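Local coordinates for protein tryptophan decarboxylase 1 (Oryza sativa subsp. japonica, PDB 6KHO) that decarboxylates L-tryptophan to tryptamine and 5-hydroxy-L-tryptophan to serotonin with pyridoxal 5'-phosphate as cofactor, acting as a homodimer in serotonin biosynthesis, at residues S42-S47 and H94-N99; E49-L54 and S87-M92; A185-A190 and A200-L205. One frame throughout, in Å; residues are numbered along the deposited sequence.

Contact 1. Residues S42-S47 and H94-N99; sequences SDYYKS and HWASPN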
# COMPACT_ATOMS: atom_id res chain seq x y z
N SER A 42 -3.88 13.62 21.84
CA SER A 42 -3.61 14.91 22.48
C SER A 42 -2.51 14.78 23.52
O SER A 42 -1.59 15.61 23.56
CB SER A 42 -4.88 15.46 23.13
OG SER A 42 -5.93 15.56 22.18
N ASP A 43 -2.60 13.76 24.38
CA ASP A 43 -1.57 13.54 25.40
C ASP A 43 -0.23 13.24 24.76
O ASP A 43 0.82 13.67 25.26
CB ASP A 43 -1.97 12.39 26.31
CG ASP A 43 -3.19 12.69 27.14
OD1 ASP A 43 -3.56 13.89 27.21
OD2 ASP A 43 -3.77 11.73 27.70
N TYR A 44 -0.24 12.45 23.69
CA TYR A 44 1.01 12.06 23.05
C TYR A 44 1.75 13.27 22.52
O TYR A 44 2.95 13.43 22.75
CB TYR A 44 0.73 11.05 21.93
CG TYR A 44 1.99 10.64 21.20
CD1 TYR A 44 2.91 9.76 21.79
CD2 TYR A 44 2.27 11.12 19.92
CE1 TYR A 44 4.06 9.38 21.12
CE2 TYR A 44 3.43 10.73 19.24
CZ TYR A 44 4.31 9.87 19.85
OH TYR A 44 5.46 9.48 19.19
N TYR A 45 1.06 14.17 21.81
CA TYR A 45 1.75 15.33 21.27
C TYR A 45 2.24 16.24 22.40
O TYR A 45 3.31 16.86 22.28
CB TYR A 45 0.84 16.11 20.33
CG TYR A 45 0.57 15.43 19.00
CD1 TYR A 45 1.49 14.56 18.43
CD2 TYR A 45 -0.62 15.66 18.32
CE1 TYR A 45 1.22 13.94 17.21
CE2 TYR A 45 -0.89 15.06 17.11
CZ TYR A 45 0.02 14.20 16.55
OH TYR A 45 -0.28 13.60 15.33
N LYS A 46 1.48 16.36 23.48
CA LYS A 46 1.93 17.23 24.57
C LYS A 46 3.12 16.64 25.31
O LYS A 46 3.91 17.39 25.90
CB LYS A 46 0.77 17.49 25.54
CG LYS A 46 -0.28 18.43 24.98
CD LYS A 46 -1.47 18.56 25.93
CE LYS A 46 -2.65 19.23 25.26
NZ LYS A 46 -3.90 19.00 26.05
N SER A 47 3.27 15.32 25.32
CA SER A 47 4.30 14.69 26.12
C SER A 47 5.46 14.09 25.32
O SER A 47 6.44 13.66 25.94
CB SER A 47 3.67 13.60 27.00
OG SER A 47 3.23 12.49 26.23
N HIS A 94 10.35 7.92 18.26
CA HIS A 94 9.33 8.97 18.13
C HIS A 94 9.62 9.85 16.93
O HIS A 94 10.26 10.90 17.02
CB HIS A 94 9.21 9.75 19.43
CG HIS A 94 8.74 8.90 20.57
ND1 HIS A 94 7.43 8.45 20.67
CD2 HIS A 94 9.40 8.36 21.62
CE1 HIS A 94 7.31 7.70 21.74
NE2 HIS A 94 8.49 7.62 22.33
N TRP A 95 9.11 9.41 15.77
CA TRP A 95 9.18 10.23 14.56
C TRP A 95 8.53 11.59 14.76
O TRP A 95 8.96 12.58 14.15
CB TRP A 95 8.52 9.49 13.40
CG TRP A 95 9.37 8.41 12.84
CD1 TRP A 95 9.63 7.20 13.39
CD2 TRP A 95 10.08 8.45 11.59
NE1 TRP A 95 10.47 6.48 12.57
CE2 TRP A 95 10.76 7.22 11.46
CE3 TRP A 95 10.21 9.40 10.58
CZ2 TRP A 95 11.56 6.92 10.35
CZ3 TRP A 95 11.01 9.10 9.48
CH2 TRP A 95 11.67 7.88 9.38
N ALA A 96 7.50 11.68 15.62
CA ALA A 96 6.81 12.94 15.85
C ALA A 96 7.57 13.87 16.79
O ALA A 96 7.16 15.02 16.95
CB ALA A 96 5.40 12.68 16.43
N SER A 97 8.63 13.40 17.43
CA SER A 97 9.33 14.24 18.38
C SER A 97 9.92 15.47 17.69
O SER A 97 10.44 15.36 16.58
CB SER A 97 10.45 13.47 19.08
OG SER A 97 11.18 14.34 19.93
N PRO A 98 9.88 16.64 18.33
CA PRO A 98 10.61 17.79 17.77
C PRO A 98 12.11 17.59 17.74
O PRO A 98 12.81 18.38 17.09
CB PRO A 98 10.22 18.95 18.70
CG PRO A 98 9.84 18.30 19.96
CD PRO A 98 9.21 16.97 19.60
N ASN A 99 12.63 16.56 18.40
CA ASN A 99 14.05 16.26 18.42
C ASN A 99 14.42 15.08 17.52
O ASN A 99 15.54 14.57 17.62
CB ASN A 99 14.50 16.00 19.87
CG ASN A 99 14.32 17.22 20.75
OD1 ASN A 99 14.49 18.36 20.30
ND2 ASN A 99 13.95 17.00 22.02
O HOH W 1 6.13 9.24 16.52

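Contact 2. Residues E49-L54 and S87-M92; sequences ESMPVL and SVVPGM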
# COMPACT_ATOMS: atom_id res chain seq x y z
N GLU A 49 7.91 15.24 23.46
CA GLU A 49 9.23 15.86 23.54
C GLU A 49 9.97 15.45 24.81
O GLU A 49 11.21 15.40 24.82
CB GLU A 49 9.09 17.39 23.48
CG GLU A 49 10.42 18.14 23.57
CD GLU A 49 10.26 19.66 23.51
OE1 GLU A 49 9.17 20.15 23.15
OE2 GLU A 49 11.24 20.36 23.83
N SER A 50 9.23 15.13 25.87
CA SER A 50 9.79 14.73 27.15
C SER A 50 10.24 13.28 27.17
O SER A 50 10.91 12.87 28.11
CB SER A 50 8.76 14.96 28.26
OG SER A 50 7.78 13.92 28.24
N MET A 51 9.87 12.50 26.16
CA MET A 51 10.31 11.12 26.04
C MET A 51 11.66 11.06 25.32
O MET A 51 12.00 11.97 24.56
CB MET A 51 9.28 10.30 25.27
CG MET A 51 7.85 10.43 25.78
SD MET A 51 6.72 9.44 24.76
CE MET A 51 5.16 9.65 25.63
N PRO A 52 12.45 10.02 25.56
CA PRO A 52 13.65 9.83 24.74
C PRO A 52 13.24 9.50 23.31
O PRO A 52 12.36 8.67 23.09
CB PRO A 52 14.37 8.66 25.42
CG PRO A 52 13.27 7.93 26.16
CD PRO A 52 12.30 8.98 26.60
N VAL A 53 13.86 10.17 22.34
CA VAL A 53 13.50 9.94 20.94
C VAL A 53 13.65 8.47 20.59
O VAL A 53 12.74 7.84 20.03
CB VAL A 53 14.33 10.83 20.00
CG1 VAL A 53 13.88 10.58 18.56
CG2 VAL A 53 14.17 12.29 20.37
N LEU A 54 14.81 7.88 20.91
CA LEU A 54 15.03 6.45 20.70
C LEU A 54 14.70 5.68 21.97
O LEU A 54 14.95 6.18 23.07
CB LEU A 54 16.48 6.17 20.31
CG LEU A 54 16.88 6.69 18.93
CD1 LEU A 54 18.40 6.77 18.83
CD2 LEU A 54 16.31 5.78 17.85
N SER A 87 3.22 -0.68 26.94
CA SER A 87 4.12 -1.60 26.26
C SER A 87 4.52 -1.17 24.86
O SER A 87 5.62 -1.50 24.41
CB SER A 87 3.50 -3.00 26.19
OG SER A 87 3.29 -3.52 27.49
N VAL A 88 3.66 -0.44 24.15
CA VAL A 88 3.96 -0.03 22.78
C VAL A 88 4.74 1.29 22.76
O VAL A 88 5.87 1.35 22.26
CB VAL A 88 2.67 0.08 21.94
CG1 VAL A 88 2.99 0.60 20.53
CG2 VAL A 88 1.94 -1.27 21.91
N VAL A 89 4.14 2.35 23.30
CA VAL A 89 4.75 3.68 23.28
C VAL A 89 6.17 3.70 23.83
O VAL A 89 7.03 4.41 23.26
CB VAL A 89 3.87 4.70 24.03
CG1 VAL A 89 4.61 6.02 24.21
CG2 VAL A 89 2.55 4.92 23.31
N PRO A 90 6.50 2.99 24.92
CA PRO A 90 7.88 3.04 25.43
C PRO A 90 8.89 2.35 24.53
O PRO A 90 10.10 2.59 24.68
CB PRO A 90 7.79 2.35 26.80
CG PRO A 90 6.34 2.52 27.19
CD PRO A 90 5.61 2.32 25.90
N GLY A 91 8.45 1.50 23.61
CA GLY A 91 9.33 0.85 22.65
C GLY A 91 9.36 1.50 21.28
O GLY A 91 9.97 0.94 20.36
N MET A 92 8.73 2.66 21.12
CA MET A 92 8.71 3.39 19.86
C MET A 92 9.92 4.28 19.71
O MET A 92 10.44 4.84 20.68
CB MET A 92 7.48 4.29 19.78
CG MET A 92 6.20 3.66 19.35
SD MET A 92 4.92 4.88 19.72
CE MET A 92 5.43 6.27 18.72
O HOH W 2 11.45 6.00 22.96

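Contact 3. Residues A185-A190 and A200-L205; sequences AARDAA and AGLHRL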
# COMPACT_ATOMS: atom_id res chain seq x y z
N ALA A 185 6.31 -0.46 -17.54
CA ALA A 185 5.87 0.13 -18.81
C ALA A 185 7.05 0.31 -19.77
O ALA A 185 6.95 -0.02 -20.96
CB ALA A 185 5.16 1.45 -18.54
N ALA A 186 8.17 0.82 -19.26
CA ALA A 186 9.34 1.01 -20.12
C ALA A 186 9.87 -0.33 -20.62
O ALA A 186 10.21 -0.47 -21.80
CB ALA A 186 10.44 1.77 -19.37
N ARG A 187 9.95 -1.32 -19.72
CA ARG A 187 10.37 -2.67 -20.09
C ARG A 187 9.51 -3.23 -21.22
O ARG A 187 10.04 -3.74 -22.22
CB ARG A 187 10.30 -3.58 -18.87
CG ARG A 187 10.74 -5.04 -19.13
CD ARG A 187 10.24 -5.99 -18.02
NE ARG A 187 8.80 -6.21 -18.11
CZ ARG A 187 8.06 -6.81 -17.17
NH1 ARG A 187 8.61 -7.25 -16.04
NH2 ARG A 187 6.75 -6.95 -17.37
N ASP A 188 8.19 -3.15 -21.07
CA ASP A 188 7.32 -3.79 -22.06
C ASP A 188 7.47 -3.12 -23.42
O ASP A 188 7.47 -3.80 -24.46
CB ASP A 188 5.87 -3.77 -21.57
CG ASP A 188 5.64 -4.74 -20.39
OD1 ASP A 188 6.57 -5.54 -20.10
OD2 ASP A 188 4.55 -4.70 -19.75
N ALA A 189 7.64 -1.79 -23.44
CA ALA A 189 7.81 -1.07 -24.69
C ALA A 189 9.14 -1.43 -25.35
O ALA A 189 9.21 -1.60 -26.57
CB ALA A 189 7.71 0.43 -24.45
N ALA A 190 10.21 -1.55 -24.55
CA ALA A 190 11.52 -1.88 -25.10
C ALA A 190 11.53 -3.28 -25.69
O ALA A 190 12.06 -3.49 -26.80
CB ALA A 190 12.59 -1.74 -24.01
N ALA A 200 12.66 -13.61 -23.85
CA ALA A 200 14.03 -14.04 -24.13
C ALA A 200 14.98 -12.85 -24.25
O ALA A 200 16.17 -12.97 -23.93
CB ALA A 200 14.08 -14.88 -25.41
N GLY A 201 14.47 -11.70 -24.68
CA GLY A 201 15.27 -10.50 -24.84
C GLY A 201 15.45 -9.66 -23.60
O GLY A 201 16.12 -8.63 -23.67
N LEU A 202 14.89 -10.07 -22.45
CA LEU A 202 14.98 -9.24 -21.24
C LEU A 202 16.42 -9.06 -20.78
O LEU A 202 16.77 -7.99 -20.26
CB LEU A 202 14.12 -9.86 -20.12
CG LEU A 202 13.87 -9.08 -18.82
CD1 LEU A 202 13.82 -7.58 -19.02
CD2 LEU A 202 12.57 -9.54 -18.13
N HIS A 203 17.28 -10.06 -21.00
CA HIS A 203 18.65 -9.93 -20.53
C HIS A 203 19.47 -8.92 -21.34
O HIS A 203 20.63 -8.67 -21.00
CB HIS A 203 19.35 -11.29 -20.54
CG HIS A 203 19.78 -11.73 -21.90
ND1 HIS A 203 18.89 -12.13 -22.87
CD2 HIS A 203 21.01 -11.81 -22.46
CE1 HIS A 203 19.55 -12.45 -23.97
NE2 HIS A 203 20.84 -12.26 -23.75
N ARG A 204 18.89 -8.32 -22.38
CA ARG A 204 19.59 -7.29 -23.14
C ARG A 204 19.17 -5.87 -22.78
O ARG A 204 19.77 -4.92 -23.29
CB ARG A 204 19.38 -7.52 -24.64
CG ARG A 204 20.11 -8.75 -25.18
CD ARG A 204 20.24 -8.72 -26.70
NE ARG A 204 18.97 -8.40 -27.37
CZ ARG A 204 18.72 -7.28 -28.05
NH1 ARG A 204 19.66 -6.35 -28.17
NH2 ARG A 204 17.53 -7.09 -28.62
N LEU A 205 18.16 -5.69 -21.91
CA LEU A 205 17.74 -4.36 -21.51
C LEU A 205 18.65 -3.81 -20.42
O LEU A 205 19.05 -4.52 -19.50
CB LEU A 205 16.28 -4.38 -21.00
CG LEU A 205 15.21 -5.01 -21.90
CD1 LEU A 205 13.80 -4.67 -21.38
CD2 LEU A 205 15.35 -4.54 -23.35

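Contact 1. Residues S42-S47 and H94-N99
With CG of Y44 swung anti to the backbone N (chi1 178°), the phenol leaves the last turns of helix 27-47 and runs out to the loop 94-99, where H94, its CG anti to the carbonyl carbon (chi1 -64°), turns its ring to meet it. Y44 OH and H94 ND1 are hydrogen-bonded at 2.7 Å. The hydroxyl lies in the plane of the imidazole, at its edge; the rings meet rim to rim, planes at 43°, and neither lies over the other's face. On another part of the phenol rim, Y44 CE2 rests 3.9 Å from the methyl CB of A96, which lies near the plane of the ring. The edge of Y45 approaches the same methyl more loosely, CE1 to CB 4.4 Å; its hydroxyl is bonded to the carbonyl of A121 of the second subunit. Water 1 joins Y44 OH (2.8 Å) to A96 N (2.9 Å), accepting from the amide. The loop itself folds as a type I beta turn from H94 to S97, closed by S97 N to H94 O at 3.0 Å. The contact joins helix 27-47 to the loop between helices 77-88 and 110-122 at the subunit interface, where A96 packs on M122 of the second subunit. A phenylalanine in place of Y44 would probably leave H94 ND1 and water 1 without the hydroxyl that both bond to. Gripped by these two partners, the hydroxyl couples the helix to the imidazole directly and to the backbone of the turn, at A96 N, through water 1.

Contact 2. Residues E49-L54 and S87-M92
M51 and V89 supply the apolar part of this contact. The thioether of M51 reaches from the loop 49-54 to one branch of V89, with CE 3.9 Å and SD 4.1 Å from V89 CG1. CG of M51 stands anti to the carbonyl carbon (chi1 -51°) and the chain beyond it is extended, which carries the methyl end toward V89; the nearest CA atoms across the contact, those of M51 and P90, are 8.5 Å apart. The two side chains cross at about a right angle, the thioether end against one methyl of V89. F40 of helix 27-47 also packs on V89.

The polar part is a water bridge between main chains. Water 2 donates to the carbonyl oxygens of P52 and M92, each 2.8 Å from the water oxygen, using one hydrogen for each. It thereby joins two acceptors that could not bond to one another directly. Beside it, V53 O and M92 O approach to 3.8 Å.

Backbone bonds within 87-92 set the shape of the second partner. G91 N binds V88 O at 2.9 Å, and M92 N binds V89 O at 3.2 Å. M92 in turn packs on Y44 of helix 27-47 and on M122 of the second subunit.

Segment 87-92, helical at first and 3-10 at 89-91, leads into the loop that carries H94. The arrangement is a loop laid against the C-terminal part of helix 77-88, joined by a methionine-valine contact and one bridging water, in the N-terminal part of a group II decarboxylase chain close to the subunit interface.

Contact 3. Residues A185-A190 and A200-L205
L202 is the first residue of 200-205 to touch the helix: its CD1 lies 4.0 Å from both CG and CD of R187, the two side chains crossing obliquely. CG anti to the backbone N (chi1 -171°) turns the L202 side chain toward the helix, and chi2, 32° and off a staggered value, sets CD1 against the arginine's aliphatic stem. After R204, L205 delivers the other half of the packing. Its CD1 sits 3.8 Å from R187 CG, and its CD2 is 4.0 Å from A190 CB, so one leucine straddles two positions three residues, nearly a turn, apart. R187 presents its stem here and its charge beyond: NE and NH2 grip D188 OD1 side-on, each at 3.1 Å, with that oxygen in the guanidinium plane. NH1 also bonds to A224 O of its own chain and L223 O of the second subunit, NH2 to R222 O of the second subunit, which probably fixes the group's rotation, while L202 packs on L202 of that subunit. The contact folds the return from helix 175-194 back onto it, through a 3-10 turn at 202-204 into strand 205-210. V262 and T264 of strand 262-269 meet L205, T264 also A190, and W294 of strand 294-298 meets A185 and A186 earlier in the helix. All three strands belong to the central seven-stranded mixed sheet of the PLP-dependent aminotransferase-like fold, against which helix 175-194 packs.

Overall arrangement
Contacts 1 and 2 form one neighbourhood, their centres 9 Å apart. The ends of contact 2 fall in sequence between those of contact 1, and the two touch directly: H94 N lies 3.0 Å from V53 O, probably a hydrogen bond, and H94 NE2 packs 3.5 Å from M51 SD. H94 therefore faces both helix 27-47 and the loop 49-54. Contact 3 stands on the other side of the chain's centre, its centre 47 Å from each of theirs. All three touch the second subunit, yet none reaches the pyridoxal phosphate pocket. Contact 3 is linked to that pocket through its helix, 175-194, which starts at the cofactor-binding residues T175 and S176.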